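PDB 4MX8: periplasmic binding protein from Xylanimonas cellulosilytica, which probably binds a solute, perhaps an iron-siderophore or a related chelate, outside the cell membrane and delivers it to an ABC-type importer. Local coordinates for residues G61-S74 and Y82-F94. Residues are numbered along the deposited sequence; the frame is centred on the assembly and turned at random.
Sequences GALGGEIAGAPLDS and YLADDAFNAGTLF
A parallel beta pairing, interrupted by a corner in each segment, joins strand 67-70 to the short strands 83-84 and 87-89 in a lobe of this TroA-like solute-binding protein. Ile67 bridges Leu83: its N donates to Tyr82 O at 2.9 Å, and its O receives Ala84 N at 2.7 Å. Past the type I beta turn from Ala84 to Ala87 the ladder resumes with hydrogen bonds from Phe88 N to Ala68 O, Ala70 N to Phe88 O and Ala90 N to Ala70 O; the last donor stands 68° out of the carbonyl plane. Two glycines meet aromatic faces. Gly61 CA, at the end of helix 54-62, lies 3.5 Å from the Tyr82 ring centroid and 19° off its normal, a CH-pi contact. Replacing this tyrosine by an alanine would probably open a gap over Gly61 and leave the helix end without its aromatic cover. Gly69 CA lies 3.8 Å from the Phe88 ring centroid, again over the face; with CG between its backbone N and carbonyl carbon (chi1 72°), the Phe88 ring swings back over Gly69, and it also touches Ile101 of helix 98-104. On the other face of the pairing, Leu83 CD2 reaches Ile67 CB and Ala70 CB, while its CD1 meets Leu72 CD2 at 3.6 Å. Leu72 and Asn89 run past each other in opposite directions, Leu72 CD1 lying 3.6 Å from Asn89 CB, as Leu72 N makes a weak hydrogen bond to Asn89 OD1 at 3.2 Å.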
loop_
_atom_site.group_PDB
_atom_site.type_symbol
_atom_site.label_atom_id
_atom_site.label_comp_id
_atom_site.label_asym_id
_atom_site.label_seq_id
_atom_site.Cartn_x
_atom_site.Cartn_y
_atom_site.Cartn_z
ATOM N N GLY A 61 -13.048 -6.687 3.855
ATOM C CA GLY A 61 -13.162 -8.128 3.826
ATOM C C GLY A 61 -12.746 -8.762 5.144
ATOM O O GLY A 61 -13.431 -9.645 5.666
ATOM N N ALA A 62 -11.623 -8.289 5.684
ATOM C CA ALA A 62 -11.035 -8.863 6.887
ATOM C C ALA A 62 -11.904 -8.666 8.131
ATOM O O ALA A 62 -11.735 -9.367 9.127
ATOM C CB ALA A 62 -9.658 -8.278 7.110
ATOM N N LEU A 63 -12.821 -7.705 8.078
ATOM C CA LEU A 63 -13.711 -7.443 9.198
ATOM C C LEU A 63 -15.066 -8.097 8.934
ATOM O O LEU A 63 -16.004 -7.984 9.728
ATOM C CB LEU A 63 -13.863 -5.935 9.423
ATOM C CG LEU A 63 -12.613 -5.112 9.743
ATOM C CD1 LEU A 63 -12.993 -3.660 9.834
ATOM C CD2 LEU A 63 -11.953 -5.565 11.038
ATOM N N GLY A 64 -15.169 -8.782 7.804
ATOM C CA GLY A 64 -16.334 -9.611 7.546
ATOM C C GLY A 64 -17.274 -9.068 6.493
ATOM O O GLY A 64 -18.351 -9.619 6.251
ATOM N N GLY A 65 -16.864 -7.976 5.864
ATOM C CA GLY A 65 -17.711 -7.304 4.899
ATOM C C GLY A 65 -17.696 -7.980 3.546
ATOM O O GLY A 65 -17.073 -9.036 3.352
ATOM N N GLU A 66 -18.400 -7.364 2.610
ATOM C CA GLU A 66 -18.483 -7.879 1.262
ATOM C C GLU A 66 -18.521 -6.676 0.357
ATOM O O GLU A 66 -19.146 -5.673 0.678
ATOM C CB GLU A 66 -19.752 -8.692 1.082
ATOM C CG GLU A 66 -19.798 -9.536 -0.169
ATOM C CD GLU A 66 -21.130 -10.251 -0.309
ATOM O OE1 GLU A 66 -22.158 -9.643 0.061
ATOM O OE2 GLU A 66 -21.152 -11.417 -0.774
ATOM N N ILE A 67 -17.850 -6.775 -0.777
ATOM C CA ILE A 67 -17.791 -5.659 -1.694
ATOM C C ILE A 67 -18.786 -5.889 -2.825
ATOM O O ILE A 67 -18.847 -6.974 -3.394
ATOM C CB ILE A 67 -16.395 -5.502 -2.254
ATOM C CG1 ILE A 67 -15.351 -5.659 -1.126
ATOM C CG2 ILE A 67 -16.288 -4.199 -3.010
ATOM C CD1 ILE A 67 -15.549 -4.766 0.045
ATOM N N ALA A 68 -19.580 -4.870 -3.127
ATOM C CA ALA A 68 -20.656 -5.006 -4.087
ATOM C C ALA A 68 -20.178 -4.578 -5.459
ATOM O O ALA A 68 -20.662 -5.060 -6.477
ATOM C CB ALA A 68 -21.825 -4.164 -3.658
ATOM N N GLY A 69 -19.231 -3.649 -5.477
ATOM C CA GLY A 69 -18.717 -3.111 -6.717
ATOM C C GLY A 69 -17.274 -2.676 -6.529
ATOM O O GLY A 69 -16.900 -2.185 -5.458
ATOM N N ALA A 70 -16.474 -2.837 -7.584
ATOM C CA ALA A 70 -15.036 -2.636 -7.510
ATOM C C ALA A 70 -14.464 -2.634 -8.914
ATOM O O ALA A 70 -15.061 -3.198 -9.844
ATOM C CB ALA A 70 -14.393 -3.755 -6.694
ATOM N N PRO A 71 -13.296 -2.006 -9.080
ATOM C CA PRO A 71 -12.573 -2.153 -10.346
ATOM C C PRO A 71 -12.084 -3.595 -10.477
ATOM O O PRO A 71 -10.950 -3.882 -10.085
ATOM C CB PRO A 71 -11.387 -1.206 -10.176
ATOM C CG PRO A 71 -11.238 -1.046 -8.686
ATOM C CD PRO A 71 -12.614 -1.097 -8.147
ATOM N N LEU A 72 -12.927 -4.481 -11.009
ATOM C CA LEU A 72 -12.676 -5.925 -10.929
ATOM C C LEU A 72 -11.352 -6.352 -11.533
ATOM O O LEU A 72 -10.666 -7.210 -10.970
ATOM C CB LEU A 72 -13.825 -6.717 -11.553
ATOM C CG LEU A 72 -15.149 -6.386 -10.886
ATOM C CD1 LEU A 72 -16.264 -6.867 -11.726
ATOM C CD2 LEU A 72 -15.233 -7.002 -9.509
ATOM N N ASP A 73 -10.988 -5.744 -12.661
ATOM C CA ASP A 73 -9.776 -6.139 -13.378
ATOM C C ASP A 73 -8.512 -5.846 -12.580
ATOM O O ASP A 73 -7.422 -6.238 -12.998
ATOM C CB ASP A 73 -9.672 -5.442 -14.741
ATOM C CG ASP A 73 -10.777 -5.841 -15.702
ATOM O OD1 ASP A 73 -11.212 -7.018 -15.666
ATOM O OD2 ASP A 73 -11.191 -4.966 -16.504
ATOM N N SER A 74 -8.659 -5.159 -11.445
ATOM C CA SER A 74 -7.523 -4.743 -10.610
ATOM C C SER A 74 -7.475 -5.436 -9.248
ATOM O O SER A 74 -6.490 -5.311 -8.525
ATOM C CB SER A 74 -7.540 -3.224 -10.365
ATOM O OG SER A 74 -7.786 -2.501 -11.555
ATOM N N TYR A 82 -13.367 -11.532 -1.317
ATOM C CA TYR A 82 -14.238 -10.617 -0.598
ATOM C C TYR A 82 -15.266 -9.911 -1.509
ATOM O O TYR A 82 -16.046 -9.073 -1.057
ATOM C CB TYR A 82 -13.398 -9.603 0.179
ATOM C CG TYR A 82 -12.443 -10.225 1.169
ATOM C CD1 TYR A 82 -12.901 -11.063 2.161
ATOM C CD2 TYR A 82 -11.087 -9.950 1.129
ATOM C CE1 TYR A 82 -12.040 -11.625 3.080
ATOM C CE2 TYR A 82 -10.211 -10.516 2.055
ATOM C CZ TYR A 82 -10.705 -11.356 3.026
ATOM O OH TYR A 82 -9.872 -11.935 3.947
ATOM N N LEU A 83 -15.281 -10.249 -2.793
ATOM C CA LEU A 83 -16.299 -9.684 -3.671
ATOM C C LEU A 83 -17.629 -10.436 -3.543
ATOM O O LEU A 83 -17.681 -11.645 -3.301
ATOM C CB LEU A 83 -15.845 -9.679 -5.132
ATOM C CG LEU A 83 -14.561 -8.950 -5.476
ATOM C CD1 LEU A 83 -14.168 -9.251 -6.888
ATOM C CD2 LEU A 83 -14.777 -7.476 -5.299
ATOM N N ALA A 84 -18.709 -9.684 -3.690
ATOM C CA ALA A 84 -20.036 -10.244 -3.819
ATOM C C ALA A 84 -20.057 -11.169 -5.026
ATOM O O ALA A 84 -19.381 -10.898 -6.020
ATOM C CB ALA A 84 -21.026 -9.119 -4.008
ATOM N N ASP A 85 -20.832 -12.252 -4.960
ATOM C CA ASP A 85 -20.869 -13.208 -6.072
ATOM C C ASP A 85 -21.314 -12.563 -7.376
ATOM O O ASP A 85 -21.037 -13.078 -8.458
ATOM C CB ASP A 85 -21.772 -14.397 -5.758
ATOM C CG ASP A 85 -21.374 -15.099 -4.485
ATOM O OD1 ASP A 85 -21.007 -14.391 -3.521
ATOM O OD2 ASP A 85 -21.429 -16.351 -4.449
ATOM N N ASP A 86 -21.994 -11.430 -7.270
ATOM C CA ASP A 86 -22.512 -10.745 -8.442
ATOM C C ASP A 86 -21.933 -9.338 -8.501
ATOM O O ASP A 86 -22.534 -8.435 -9.100
ATOM C CB ASP A 86 -24.034 -10.671 -8.375
ATOM C CG ASP A 86 -24.527 -10.017 -7.088
ATOM O OD1 ASP A 86 -25.630 -9.425 -7.097
ATOM O OD2 ASP A 86 -23.806 -10.089 -6.066
ATOM N N ALA A 87 -20.770 -9.155 -7.874
ATOM C CA ALA A 87 -20.137 -7.841 -7.827
ATOM C C ALA A 87 -20.017 -7.274 -9.229
ATOM O O ALA A 87 -19.784 -8.023 -10.187
ATOM C CB ALA A 87 -18.778 -7.910 -7.162
ATOM N N PHE A 88 -20.215 -5.963 -9.341
ATOM C CA PHE A 88 -20.236 -5.297 -10.630
ATOM C C PHE A 88 -18.956 -4.481 -10.804
ATOM O O PHE A 88 -18.329 -4.078 -9.813
ATOM C CB PHE A 88 -21.489 -4.419 -10.768
ATOM C CG PHE A 88 -21.462 -3.167 -9.929
ATOM C CD1 PHE A 88 -20.975 -1.972 -10.453
ATOM C CD2 PHE A 88 -21.916 -3.179 -8.616
ATOM C CE1 PHE A 88 -20.939 -0.819 -9.687
ATOM C CE2 PHE A 88 -21.876 -2.033 -7.842
ATOM C CZ PHE A 88 -21.399 -0.850 -8.383
ATOM N N ASN A 89 -18.568 -4.243 -12.058
ATOM C CA ASN A 89 -17.340 -3.496 -12.326
ATOM C C ASN A 89 -17.572 -1.977 -12.243
ATOM O O ASN A 89 -18.349 -1.417 -13.015
ATOM C CB ASN A 89 -16.731 -3.927 -13.670
ATOM C CG ASN A 89 -15.428 -3.223 -13.973
ATOM O OD1 ASN A 89 -14.334 -3.768 -13.752
ATOM N ND2 ASN A 89 -15.531 -2.000 -14.505
ATOM N N ALA A 90 -16.889 -1.321 -11.309
ATOM C CA ALA A 90 -17.131 0.100 -11.026
ATOM C C ALA A 90 -16.253 1.042 -11.825
ATOM O O ALA A 90 -16.460 2.254 -11.793
ATOM C CB ALA A 90 -16.947 0.385 -9.547
ATOM N N GLY A 91 -15.258 0.493 -12.514
ATOM C CA GLY A 91 -14.292 1.324 -13.211
ATOM C C GLY A 91 -12.900 0.723 -13.207
ATOM O O GLY A 91 -12.743 -0.469 -13.470
ATOM N N THR A 92 -11.896 1.556 -12.928
ATOM C CA THR A 92 -10.521 1.095 -12.716
ATOM C C THR A 92 -9.988 1.785 -11.466
ATOM O O THR A 92 -10.729 2.498 -10.799
ATOM C CB THR A 92 -9.610 1.477 -13.862
ATOM O OG1 THR A 92 -9.461 2.900 -13.851
ATOM C CG2 THR A 92 -10.184 1.011 -15.197
ATOM N N LEU A 93 -8.706 1.597 -11.162
ATOM C CA LEU A 93 -8.124 2.182 -9.952
ATOM C C LEU A 93 -8.102 3.708 -10.007
ATOM O O LEU A 93 -7.898 4.358 -8.992
ATOM C CB LEU A 93 -6.697 1.683 -9.749
ATOM C CG LEU A 93 -6.532 0.186 -9.490
ATOM C CD1 LEU A 93 -5.063 -0.192 -9.401
ATOM C CD2 LEU A 93 -7.278 -0.189 -8.225
ATOM N N PHE A 94 -8.315 4.259 -11.202
ATOM C CA PHE A 94 -8.141 5.681 -11.463
ATOM C C PHE A 94 -9.424 6.373 -11.905
ATOM O O PHE A 94 -9.497 7.610 -11.923
ATOM C CB PHE A 94 -7.157 5.880 -12.605
ATOM C CG PHE A 94 -5.758 5.479 -12.298
ATOM C CD1 PHE A 94 -4.955 6.258 -11.496
ATOM C CD2 PHE A 94 -5.220 4.349 -12.867
ATOM C CE1 PHE A 94 -3.638 5.891 -11.244
ATOM C CE2 PHE A 94 -3.902 3.985 -12.622
ATOM C CZ PHE A 94 -3.111 4.752 -11.814
HETATM O O HOH W 1 -10.715 -2.740 -13.644
HETATM O O HOH W 2 -6.714 0.344 -12.616
#